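Local coordinates for cell wall surface anchor family protein (Streptococcus agalactiae serogroup V, PDB 3PF2), which probably forms the shaft of a group B streptococcal pilus as its major (backbone) subunit, the crystallised C-terminal fragment binding calcium and carrying an intramolecular isopeptide bond, at residues 159-162 with 166-169; 93-98 with 130-135; 72-75 with 79-82; 9-14 with 49-54. All coordinates share one frame; numbering follows the deposited sequence.

Contact 1 (159-162 with 166-169); sequences DHTP and DNPK. With CA (calcium ion), chain C.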
loop_
_atom_site.group_PDB
_atom_site.type_symbol
_atom_site.label_atom_id
_atom_site.label_comp_id
_atom_site.label_asym_id
_atom_site.label_seq_id
_atom_site.Cartn_x
_atom_site.Cartn_y
_atom_site.Cartn_z
ATOM N N ASP A 159 -22.728 17.262 9.205
ATOM C CA ASP A 159 -23.990 17.900 9.557
ATOM C C ASP A 159 -23.843 19.383 9.242
ATOM O O ASP A 159 -23.182 20.128 9.993
ATOM C CB ASP A 159 -24.338 17.655 11.044
ATOM C CG ASP A 159 -25.713 18.213 11.440
ATOM O OD1 ASP A 159 -26.187 19.146 10.787
ATOM O OD2 ASP A 159 -26.284 17.717 12.433
ATOM N N HIS A 160 -24.444 19.783 8.119
ATOM C CA HIS A 160 -24.363 21.138 7.575
ATOM C C HIS A 160 -25.435 22.088 8.103
ATOM O O HIS A 160 -25.427 23.280 7.768
ATOM C CB HIS A 160 -24.401 21.118 6.031
ATOM C CG HIS A 160 -25.771 20.987 5.431
ATOM N ND1 HIS A 160 -26.475 22.068 4.950
ATOM C CD2 HIS A 160 -26.537 19.900 5.176
ATOM C CE1 HIS A 160 -27.633 21.661 4.459
ATOM N NE2 HIS A 160 -27.700 20.351 4.594
ATOM N N THR A 161 -26.360 21.559 8.898
ATOM C CA THR A 161 -27.478 22.375 9.395
ATOM C C THR A 161 -27.295 22.850 10.841
ATOM O O THR A 161 -27.250 22.035 11.748
ATOM C CB THR A 161 -28.829 21.643 9.247
ATOM O OG1 THR A 161 -28.753 20.351 9.863
ATOM C CG2 THR A 161 -29.189 21.498 7.779
ATOM N N PRO A 162 -27.210 24.181 11.054
ATOM C CA PRO A 162 -27.065 24.715 12.408
ATOM C C PRO A 162 -28.427 24.751 13.119
ATOM O O PRO A 162 -28.856 25.801 13.594
ATOM C CB PRO A 162 -26.523 26.130 12.172
ATOM C CG PRO A 162 -27.066 26.533 10.836
ATOM C CD PRO A 162 -27.258 25.240 10.034
ATOM N N ASP A 166 -29.240 16.583 15.567
ATOM C CA ASP A 166 -28.238 15.641 15.080
ATOM C C ASP A 166 -28.779 14.932 13.826
ATOM O O ASP A 166 -29.502 13.941 13.937
ATOM C CB ASP A 166 -27.945 14.623 16.189
ATOM C CG ASP A 166 -26.824 13.653 15.834
ATOM O OD1 ASP A 166 -25.962 13.983 15.003
ATOM O OD2 ASP A 166 -26.800 12.559 16.420
ATOM N N ASN A 167 -28.416 15.439 12.646
ATOM C CA ASN A 167 -28.943 14.937 11.369
ATOM C C ASN A 167 -27.892 14.912 10.246
ATOM O O ASN A 167 -28.014 15.613 9.235
ATOM C CB ASN A 167 -30.212 15.707 10.964
ATOM C CG ASN A 167 -30.108 17.200 11.227
ATOM O OD1 ASN A 167 -29.027 17.794 11.158
ATOM N ND2 ASN A 167 -31.254 17.825 11.524
ATOM N N PRO A 168 -26.844 14.093 10.430
ATOM C CA PRO A 168 -25.764 14.076 9.446
ATOM C C PRO A 168 -26.140 13.364 8.130
ATOM O O PRO A 168 -27.145 12.627 8.064
ATOM C CB PRO A 168 -24.667 13.290 10.163
ATOM C CG PRO A 168 -25.415 12.359 11.053
ATOM C CD PRO A 168 -26.559 13.194 11.563
ATOM N N LYS A 169 -25.326 13.600 7.105
ATOM C CA LYS A 169 -25.466 12.968 5.800
ATOM C C LYS A 169 -24.097 12.436 5.413
ATOM O O LYS A 169 -23.074 12.996 5.836
ATOM C CB LYS A 169 -25.882 13.997 4.753
ATOM C CG LYS A 169 -27.235 14.692 5.016
ATOM C CD LYS A 169 -27.379 15.922 4.126
ATOM C CE LYS A 169 -27.675 15.539 2.688
ATOM N NZ LYS A 169 -27.895 16.719 1.807
HETATM CA CA CA C . -27.958 19.665 12.252
HETATM O O HOH W 1 -24.757 16.287 14.176
HETATM O O HOH W 2 -29.703 18.688 3.951
HETATM O O HOH W 3 -28.294 18.188 8.056
#
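Asp159 and Pro168 bring their CA atoms to 4.2 Å of each other where the chain doubles back between strands 155-159 and 169-171, and the irregular backbone on both sides closes round a calcium ion. The calcium-binding loop starts with an Asx turn, in which Asp159 OD1 accepts from Thr161 N two residues on. The Asp159 carboxylate grips the metal with both oxygens, OD1 at 2.4 Å and OD2 at 2.6 Å. Thr161 is also bidentate, giving its carbonyl oxygen and its hydroxyl; chi1 of 53° places OG1 between the backbone N and the carbonyl carbon, on the ion's side. From the returning limb Asn167 contributes OD1 at 2.4 Å from the calcium, its amide plane turned 58° from the Asp159 carboxylate. Glu45, Asp163 and Ala165 complete the site. The close approach of Asn167 OD1 to Thr161 OG1, 2.9 Å, is thus two ligands sharing a metal and not a hydrogen bond. Asp159 OD2 has further partners: Asn167 N donates to it from well above the carboxylate plane in an almost straight bond (175°), and a water links it to Asp166 OD1. Farther out, Lys169 CD lies at the edge of the His160 ring, while its NZ forms a salt bridge with Glu6. A second water bridges the limbs beside the metal, donating to Asn167 O at 2.8 Å and hydrogen-bonded to Thr161 OG1 at 2.9 Å.

Contact 2 (93-98 with 130-135); sequences ITFKPE and AFLEIP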
loop_
_atom_site.group_PDB
_atom_site.type_symbol
_atom_site.label_atom_id
_atom_site.label_comp_id
_atom_site.label_asym_id
_atom_site.label_seq_id
_atom_site.Cartn_x
_atom_site.Cartn_y
_atom_site.Cartn_z
ATOM N N ILE A 93 -11.522 10.029 12.335
ATOM C CA ILE A 93 -10.997 11.372 12.574
ATOM C C ILE A 93 -12.170 12.328 12.770
ATOM O O ILE A 93 -12.984 12.530 11.871
ATOM C CB ILE A 93 -10.075 11.865 11.437
ATOM C CG1 ILE A 93 -8.865 10.929 11.296
ATOM C CG2 ILE A 93 -9.643 13.330 11.668
ATOM C CD1 ILE A 93 -8.077 11.161 10.047
ATOM N N THR A 94 -12.242 12.911 13.962
ATOM C CA THR A 94 -13.374 13.745 14.342
ATOM C C THR A 94 -12.932 15.192 14.443
ATOM O O THR A 94 -12.075 15.540 15.264
ATOM C CB THR A 94 -13.972 13.273 15.691
ATOM O OG1 THR A 94 -14.283 11.880 15.618
ATOM C CG2 THR A 94 -15.226 14.069 16.051
ATOM N N PHE A 95 -13.496 16.028 13.580
ATOM C CA PHE A 95 -13.233 17.450 13.620
ATOM C C PHE A 95 -14.165 18.058 14.653
ATOM O O PHE A 95 -15.346 17.709 14.710
ATOM C CB PHE A 95 -13.336 18.071 12.219
ATOM C CG PHE A 95 -12.229 17.620 11.298
ATOM C CD1 PHE A 95 -12.285 16.365 10.676
ATOM C CD2 PHE A 95 -11.114 18.431 11.076
ATOM C CE1 PHE A 95 -11.247 15.923 9.840
ATOM C CE2 PHE A 95 -10.063 17.998 10.237
ATOM C CZ PHE A 95 -10.136 16.739 9.623
ATOM N N LYS A 96 -13.607 18.904 15.517
ATOM C CA LYS A 96 -14.316 19.353 16.720
ATOM C C LYS A 96 -15.386 20.371 16.362
ATOM O O LYS A 96 -15.065 21.432 15.840
ATOM C CB LYS A 96 -13.332 19.981 17.714
ATOM C CG LYS A 96 -12.268 19.046 18.248
ATOM C CD LYS A 96 -11.650 19.613 19.524
ATOM C CE LYS A 96 -10.709 18.602 20.157
ATOM N NZ LYS A 96 -10.468 18.884 21.599
ATOM N N PRO A 97 -16.669 20.048 16.634
ATOM C CA PRO A 97 -17.736 21.013 16.341
ATOM C C PRO A 97 -17.528 22.376 17.017
ATOM O O PRO A 97 -17.761 23.414 16.378
ATOM C CB PRO A 97 -18.991 20.314 16.859
ATOM C CG PRO A 97 -18.681 18.857 16.716
ATOM C CD PRO A 97 -17.219 18.762 17.105
ATOM N N GLU A 98 -17.046 22.366 18.266
ATOM C CA GLU A 98 -16.713 23.605 18.990
ATOM C C GLU A 98 -15.702 24.467 18.225
ATOM O O GLU A 98 -15.581 25.666 18.483
ATOM C CB GLU A 98 -16.158 23.318 20.399
ATOM C CG GLU A 98 -16.742 22.113 21.146
ATOM C CD GLU A 98 -15.961 20.819 20.887
ATOM O OE1 GLU A 98 -16.179 20.200 19.825
ATOM O OE2 GLU A 98 -15.141 20.414 21.747
ATOM N N ALA A 130 -8.047 25.284 -2.685
ATOM C CA ALA A 130 -7.911 24.661 -1.365
ATOM C C ALA A 130 -8.964 23.609 -1.079
ATOM O O ALA A 130 -10.131 23.758 -1.467
ATOM C CB ALA A 130 -7.958 25.722 -0.259
ATOM N N PHE A 131 -8.544 22.566 -0.368
ATOM C CA PHE A 131 -9.441 21.510 0.095
ATOM C C PHE A 131 -8.840 20.861 1.342
ATOM O O PHE A 131 -7.693 21.157 1.704
ATOM C CB PHE A 131 -9.685 20.480 -1.027
ATOM C CG PHE A 131 -8.456 19.721 -1.433
ATOM C CD1 PHE A 131 -8.163 18.489 -0.835
ATOM C CD2 PHE A 131 -7.593 20.225 -2.417
ATOM C CE1 PHE A 131 -7.002 17.774 -1.193
ATOM C CE2 PHE A 131 -6.439 19.506 -2.776
ATOM C CZ PHE A 131 -6.165 18.277 -2.160
ATOM N N LEU A 132 -9.615 20.009 2.014
ATOM C CA LEU A 132 -9.140 19.303 3.202
ATOM C C LEU A 132 -8.365 18.061 2.781
ATOM O O LEU A 132 -8.885 17.194 2.077
ATOM C CB LEU A 132 -10.288 18.918 4.139
ATOM C CG LEU A 132 -9.907 18.110 5.391
ATOM C CD1 LEU A 132 -9.120 18.983 6.365
ATOM C CD2 LEU A 132 -11.129 17.509 6.096
ATOM N N GLU A 133 -7.112 17.999 3.226
ATOM C CA GLU A 133 -6.195 16.926 2.862
ATOM C C GLU A 133 -5.702 16.228 4.117
ATOM O O GLU A 133 -5.140 16.865 5.007
ATOM C CB GLU A 133 -5.032 17.495 2.051
ATOM C CG GLU A 133 -3.877 16.529 1.802
ATOM C CD GLU A 133 -2.662 17.222 1.201
ATOM O OE1 GLU A 133 -2.716 18.429 0.856
ATOM O OE2 GLU A 133 -1.630 16.531 1.045
ATOM N N ILE A 134 -5.930 14.921 4.182
ATOM C CA ILE A 134 -5.521 14.105 5.325
ATOM C C ILE A 134 -4.602 12.980 4.859
ATOM O O ILE A 134 -5.071 11.977 4.313
ATOM C CB ILE A 134 -6.729 13.480 6.084
ATOM C CG1 ILE A 134 -7.763 14.547 6.464
ATOM C CG2 ILE A 134 -6.247 12.678 7.313
ATOM C CD1 ILE A 134 -9.007 13.964 7.086
ATOM N N PRO A 135 -3.286 13.139 5.065
ATOM C CA PRO A 135 -2.366 12.050 4.725
ATOM C C PRO A 135 -2.373 10.969 5.795
ATOM O O PRO A 135 -2.306 11.278 6.991
ATOM C CB PRO A 135 -0.990 12.740 4.648
ATOM C CG PRO A 135 -1.166 14.115 5.203
ATOM C CD PRO A 135 -2.595 14.279 5.688
#
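Ile93 and Phe95 meet Leu132 and Ile134 in the core of an Ig-like beta sandwich, each pair carried by a strand of a different sheet. The axes of strands 93-95 and 132-135 pass 11.6 Å apart, with 149° between their N-to-C directions. At that spacing no backbone hydrogen bond joins them, and the interface consists of apolar side chains directed inward from both layers. The aliphatic part is a tip-to-tip meeting of two isoleucines, where Ile93 CD1 touches Ile134 CG2 at 3.6 Å. Ile134 can serve two neighbours because its branches diverge: CG2 stands anti to the backbone N and takes Ile93, whereas CG1, beside that N (chi1 -52°), carries CD1 to the phenylalanine. The aromatic part centres on the far end of Phe95, which arrives from the direction opposite to both of its partners. Both methyls of Leu132 approach this end obliquely from the same side of the ring plane, CD2 nearest CZ and CE1, CD1 nearest CZ and CE2, while Ile134 CD1 lies at the ring's edge, in its plane. Within its own sheet Phe95 makes an edge-to-face stack with Phe47 of strand 46-52, and Ile65 flanks both Leu132 and Ile134. The ring penetrates deepest at CZ, 3.7 Å from Leu132 CD2 and 3.9 Å from Ile134 CD1.

Contact 3 (72-75 with 79-82); sequences LNRD and TIDE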
loop_
_atom_site.group_PDB
_atom_site.type_symbol
_atom_site.label_atom_id
_atom_site.label_comp_id
_atom_site.label_asym_id
_atom_site.label_seq_id
_atom_site.Cartn_x
_atom_site.Cartn_y
_atom_site.Cartn_z
ATOM N N LEU A 72 -3.935 22.214 10.216
ATOM C CA LEU A 72 -4.770 21.927 11.380
ATOM C C LEU A 72 -4.028 21.054 12.392
ATOM O O LEU A 72 -3.273 20.156 12.015
ATOM C CB LEU A 72 -6.090 21.269 10.964
ATOM C CG LEU A 72 -7.013 22.027 10.009
ATOM C CD1 LEU A 72 -8.289 21.226 9.798
ATOM C CD2 LEU A 72 -7.354 23.420 10.501
ATOM N N ASN A 73 -4.255 21.311 13.677
ATOM C CA ASN A 73 -3.461 20.684 14.736
ATOM C C ASN A 73 -4.220 19.643 15.538
ATOM O O ASN A 73 -5.352 19.870 15.955
ATOM C CB ASN A 73 -2.890 21.757 15.664
ATOM C CG ASN A 73 -2.288 22.917 14.901
ATOM O OD1 ASN A 73 -2.630 24.074 15.141
ATOM N ND2 ASN A 73 -1.399 22.614 13.954
ATOM N N ARG A 74 -3.581 18.502 15.764
ATOM C CA ARG A 74 -4.188 17.410 16.509
ATOM C C ARG A 74 -4.535 17.844 17.929
ATOM O O ARG A 74 -3.761 18.544 18.575
ATOM C CB ARG A 74 -3.270 16.178 16.531
ATOM C CG ARG A 74 -3.973 14.921 17.020
ATOM C CD ARG A 74 -3.069 13.720 16.998
ATOM N NE ARG A 74 -3.642 12.613 17.767
ATOM C CZ ARG A 74 -3.134 11.386 17.812
ATOM N NH1 ARG A 74 -2.040 11.090 17.126
ATOM N NH2 ARG A 74 -3.720 10.451 18.548
ATOM N N ASP A 75 -5.713 17.424 18.383
ATOM C CA ASP A 75 -6.272 17.768 19.695
ATOM C C ASP A 75 -6.666 19.235 19.881
ATOM O O ASP A 75 -7.278 19.589 20.888
ATOM C CB ASP A 75 -5.408 17.220 20.838
ATOM C CG ASP A 75 -5.377 15.691 20.866
ATOM O OD1 ASP A 75 -6.446 15.042 20.757
ATOM O OD2 ASP A 75 -4.271 15.126 21.001
ATOM N N THR A 79 -9.617 15.170 16.576
ATOM C CA THR A 79 -9.117 14.023 17.334
ATOM C C THR A 79 -9.054 12.762 16.474
ATOM O O THR A 79 -9.793 12.612 15.495
ATOM C CB THR A 79 -9.971 13.718 18.598
ATOM O OG1 THR A 79 -11.229 13.157 18.209
ATOM C CG2 THR A 79 -10.204 14.985 19.419
ATOM N N ILE A 80 -8.176 11.852 16.862
ATOM C CA ILE A 80 -7.969 10.610 16.147
ATOM C C ILE A 80 -8.336 9.410 17.019
ATOM O O ILE A 80 -7.965 9.350 18.198
ATOM C CB ILE A 80 -6.489 10.514 15.700
ATOM C CG1 ILE A 80 -6.227 11.478 14.536
ATOM C CG2 ILE A 80 -6.099 9.070 15.360
ATOM C CD1 ILE A 80 -4.754 11.849 14.373
ATOM N N ASP A 81 -9.073 8.466 16.434
ATOM C CA ASP A 81 -9.290 7.159 17.022
ATOM C C ASP A 81 -8.610 6.152 16.094
ATOM O O ASP A 81 -9.062 5.936 14.967
ATOM C CB ASP A 81 -10.794 6.883 17.144
ATOM C CG ASP A 81 -11.102 5.609 17.901
ATOM O OD1 ASP A 81 -10.432 5.323 18.919
ATOM O OD2 ASP A 81 -12.030 4.891 17.484
ATOM N N GLU A 82 -7.504 5.558 16.549
ATOM C CA GLU A 82 -6.686 4.703 15.675
ATOM C C GLU A 82 -7.285 3.314 15.456
ATOM O O GLU A 82 -8.008 2.806 16.313
ATOM C CB GLU A 82 -5.262 4.578 16.224
ATOM C CG GLU A 82 -4.511 5.886 16.279
ATOM C CD GLU A 82 -3.479 5.947 17.404
ATOM O OE1 GLU A 82 -2.789 4.935 17.663
ATOM O OE2 GLU A 82 -3.354 7.028 18.023
HETATM O O HOH W 4 -6.358 12.692 19.060
#
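Arg74 lies across Ile80 at about a right angle, and the flat end of the arginine rests on the isoleucine's outermost methyl. With CG anti to the backbone N (chi1 -167°) and the chain straight from there to NE, the arginine spans the gap to strand 78-81. Its CD comes within 3.6 Å of Ile80 CD1, and the same methyl sits 3.5 Å above one face of the guanidinium group, offset toward the rim. The edge of that group is used for polar contacts. NH2 points toward Glu82 OE2 in a salt bridge whose hydrogen bond is weak, at 3.5 Å, and the carboxylate plane stands nearly perpendicular (87°) to the guanidinium. This arrangement belongs to a sheet-to-sheet crossing of the Ig-like sandwich: strand 70-72 is an outermost strand of one sheet and strand 78-81 an outermost strand of the other, and the loop between them wraps the solvent side. Inward of the arginine, Ile80 also touches Val62 and Leu91, one from each sheet. Asp75 crosses Thr79 at about a right angle, its OD1 4.0 Å from Thr79 CG2. A water in the guanidinium plane accepts from Arg74 NE and from Ile80 N, both at 3.0 Å, and donates to Asp75 OD1 at 2.9 Å.

Contact 4 (9-14 with 49-54); sequences TDKDVK and ITDKFA. With CA (calcium ion), chain B.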
loop_
_atom_site.group_PDB
_atom_site.type_symbol
_atom_site.label_atom_id
_atom_site.label_comp_id
_atom_site.label_asym_id
_atom_site.label_seq_id
_atom_site.Cartn_x
_atom_site.Cartn_y
_atom_site.Cartn_z
ATOM N N THR A 9 -16.011 14.085 -1.711
ATOM C CA THR A 9 -14.854 13.385 -1.155
ATOM C C THR A 9 -14.149 12.551 -2.212
ATOM O O THR A 9 -14.745 12.149 -3.195
ATOM C CB THR A 9 -15.252 12.483 0.041
ATOM O OG1 THR A 9 -16.421 11.715 -0.293
ATOM C CG2 THR A 9 -15.551 13.348 1.270
ATOM N N ASP A 10 -12.858 12.320 -2.002
ATOM C CA ASP A 10 -12.076 11.444 -2.875
ATOM C C ASP A 10 -10.928 10.900 -2.051
ATOM O O ASP A 10 -10.578 11.467 -1.014
ATOM C CB ASP A 10 -11.519 12.229 -4.069
ATOM C CG ASP A 10 -10.616 11.386 -4.965
ATOM O OD1 ASP A 10 -10.932 10.220 -5.206
ATOM O OD2 ASP A 10 -9.597 11.894 -5.451
ATOM N N LYS A 11 -10.313 9.819 -2.523
ATOM C CA LYS A 11 -9.110 9.303 -1.874
ATOM C C LYS A 11 -8.068 9.043 -2.964
ATOM O O LYS A 11 -8.408 8.596 -4.057
ATOM C CB LYS A 11 -9.433 8.014 -1.100
ATOM C CG LYS A 11 -8.337 7.525 -0.130
ATOM C CD LYS A 11 -8.753 6.219 0.552
ATOM C CE LYS A 11 -7.678 5.720 1.531
ATOM N NZ LYS A 11 -8.162 4.581 2.371
ATOM N N ASP A 12 -6.813 9.359 -2.660
ATOM C CA ASP A 12 -5.675 9.079 -3.541
ATOM C C ASP A 12 -4.657 8.230 -2.782
ATOM O O ASP A 12 -4.793 7.983 -1.587
ATOM C CB ASP A 12 -4.974 10.380 -3.949
ATOM C CG ASP A 12 -5.831 11.275 -4.836
ATOM O OD1 ASP A 12 -6.893 10.811 -5.341
ATOM O OD2 ASP A 12 -5.444 12.446 -5.008
ATOM N N VAL A 13 -3.640 7.767 -3.506
ATOM C CA VAL A 13 -2.523 7.065 -2.908
ATOM C C VAL A 13 -1.228 7.570 -3.516
ATOM O O VAL A 13 -1.202 7.984 -4.687
ATOM C CB VAL A 13 -2.637 5.538 -3.092
ATOM C CG1 VAL A 13 -2.444 5.132 -4.572
ATOM C CG2 VAL A 13 -1.688 4.793 -2.150
ATOM N N LYS A 14 -0.174 7.520 -2.695
ATOM C CA LYS A 14 1.219 7.870 -3.061
ATOM C C LYS A 14 1.458 9.372 -3.076
ATOM O O LYS A 14 2.365 9.865 -2.393
ATOM C CB LYS A 14 1.696 7.171 -4.364
ATOM C CG LYS A 14 3.223 7.295 -4.660
ATOM C CD LYS A 14 3.644 6.285 -5.741
ATOM C CE LYS A 14 5.127 6.354 -6.001
ATOM N NZ LYS A 14 5.542 5.299 -7.000
ATOM N N ILE A 49 -14.793 11.601 9.857
ATOM C CA ILE A 49 -14.328 10.714 8.796
ATOM C C ILE A 49 -14.034 9.337 9.364
ATOM O O ILE A 49 -13.371 9.219 10.386
ATOM C CB ILE A 49 -13.114 11.335 8.076
ATOM C CG1 ILE A 49 -13.609 12.452 7.141
ATOM C CG2 ILE A 49 -12.320 10.256 7.295
ATOM C CD1 ILE A 49 -12.543 13.303 6.514
ATOM N N THR A 50 -14.551 8.299 8.711
ATOM C CA THR A 50 -14.299 6.916 9.127
ATOM C C THR A 50 -13.714 6.120 7.951
ATOM O O THR A 50 -14.282 6.109 6.861
ATOM C CB THR A 50 -15.585 6.228 9.603
ATOM O OG1 THR A 50 -16.126 6.961 10.718
ATOM C CG2 THR A 50 -15.308 4.793 10.020
ATOM N N ASP A 51 -12.586 5.462 8.193
ATOM C CA ASP A 51 -11.893 4.682 7.168
ATOM C C ASP A 51 -11.615 3.293 7.723
ATOM O O ASP A 51 -10.780 3.130 8.631
ATOM C CB ASP A 51 -10.595 5.404 6.788
ATOM C CG ASP A 51 -9.893 4.788 5.587
ATOM O OD1 ASP A 51 -9.978 3.560 5.396
ATOM O OD2 ASP A 51 -9.234 5.564 4.861
ATOM N N LYS A 52 -12.333 2.294 7.200
ATOM C CA LYS A 52 -12.118 0.908 7.581
ATOM C C LYS A 52 -11.054 0.336 6.643
ATOM O O LYS A 52 -11.311 0.117 5.458
ATOM C CB LYS A 52 -13.421 0.101 7.516
ATOM C CG LYS A 52 -13.251 -1.352 7.971
ATOM C CD LYS A 52 -14.582 -2.088 8.080
ATOM C CE LYS A 52 -14.393 -3.602 7.993
ATOM N NZ LYS A 52 -13.330 -4.140 8.885
ATOM N N PHE A 53 -9.843 0.150 7.158
ATOM C CA PHE A 53 -8.758 -0.355 6.308
ATOM C C PHE A 53 -8.882 -1.850 6.040
ATOM O O PHE A 53 -9.193 -2.624 6.946
ATOM C CB PHE A 53 -7.387 0.015 6.893
ATOM C CG PHE A 53 -7.064 1.461 6.758
ATOM C CD1 PHE A 53 -6.581 1.970 5.546
ATOM C CD2 PHE A 53 -7.284 2.344 7.823
ATOM C CE1 PHE A 53 -6.293 3.337 5.405
ATOM C CE2 PHE A 53 -6.996 3.698 7.689
ATOM C CZ PHE A 53 -6.501 4.201 6.483
ATOM N N ALA A 54 -8.672 -2.243 4.780
ATOM C CA ALA A 54 -8.657 -3.654 4.375
ATOM C C ALA A 54 -7.689 -4.462 5.236
ATOM O O ALA A 54 -6.703 -3.920 5.741
ATOM C CB ALA A 54 -8.263 -3.776 2.901
HETATM CA CA CA B . -8.656 9.680 -6.150
HETATM O O HOH W 5 -9.965 7.830 -6.829
HETATM O O HOH W 6 -8.703 10.655 -8.330
#
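At the isopeptide site of this Ig-like pilin domain, Lys11 of strand 9-13 meets Asp51 of strand 46-52 across the interior between the two sheets. Lys11 NZ is covalently linked to Asn152 CG, so the nitrogen belongs to an amide and not to a free ammonium group. Fully extended, with CG anti to the backbone N (chi1 -168°), the lysine carries that nitrogen through the core to Asp51. There NZ donates to the syn lone pair of Asp51 OD2, 2.9 Å away, in a fairly straight bond (164°), and the two side chains meet at about a right angle. The second carboxylate oxygen, OD1, lies 3.5 Å above the centre of the Phe53 ring, whose CE1 also comes within 3.8 Å of Lys11 NZ. Leu33 touches both Lys11 and Asp51. On the other side of strand 9-13 the lysine's own carbonyl oxygen binds a calcium ion at 2.4 Å, together with Asp10, Asp12, Asp19 and two waters. The placement of a buried carboxylate against a lysine-asparagine amide matches intramolecular isopeptide bonds of related pilins, where a neighbouring acid assists bond formation; Asp51 probably plays that part here, and the finished crosslink ties the strand covalently to the loop of Asn152.

How the contacts relate
The set illustrates how chemistry follows depth in a beta sandwich. Contacts 2 and 4 are buried and both bridge its two sheets, one by hydrocarbon alone, the other by an amide N-H donated to a buried carboxylate. They touch through Ile134 and Ile49, and strands 46-52 and 90-95 are neighbours in one sheet. Strand 78-81 of contact 3 extends that sheet, with Thr79 N probably bonded to Thr94 O; there, at the surface, a bridging water and a weak ion pair accompany the packing of an arginine on an isoleucine. Contact 1, also superficial, sits on a loop beyond the sheet's other flank, about 21 Å from contact 3 between centres. Calcium appears in contacts 1 and 4, but only in contact 1 does it join both segments.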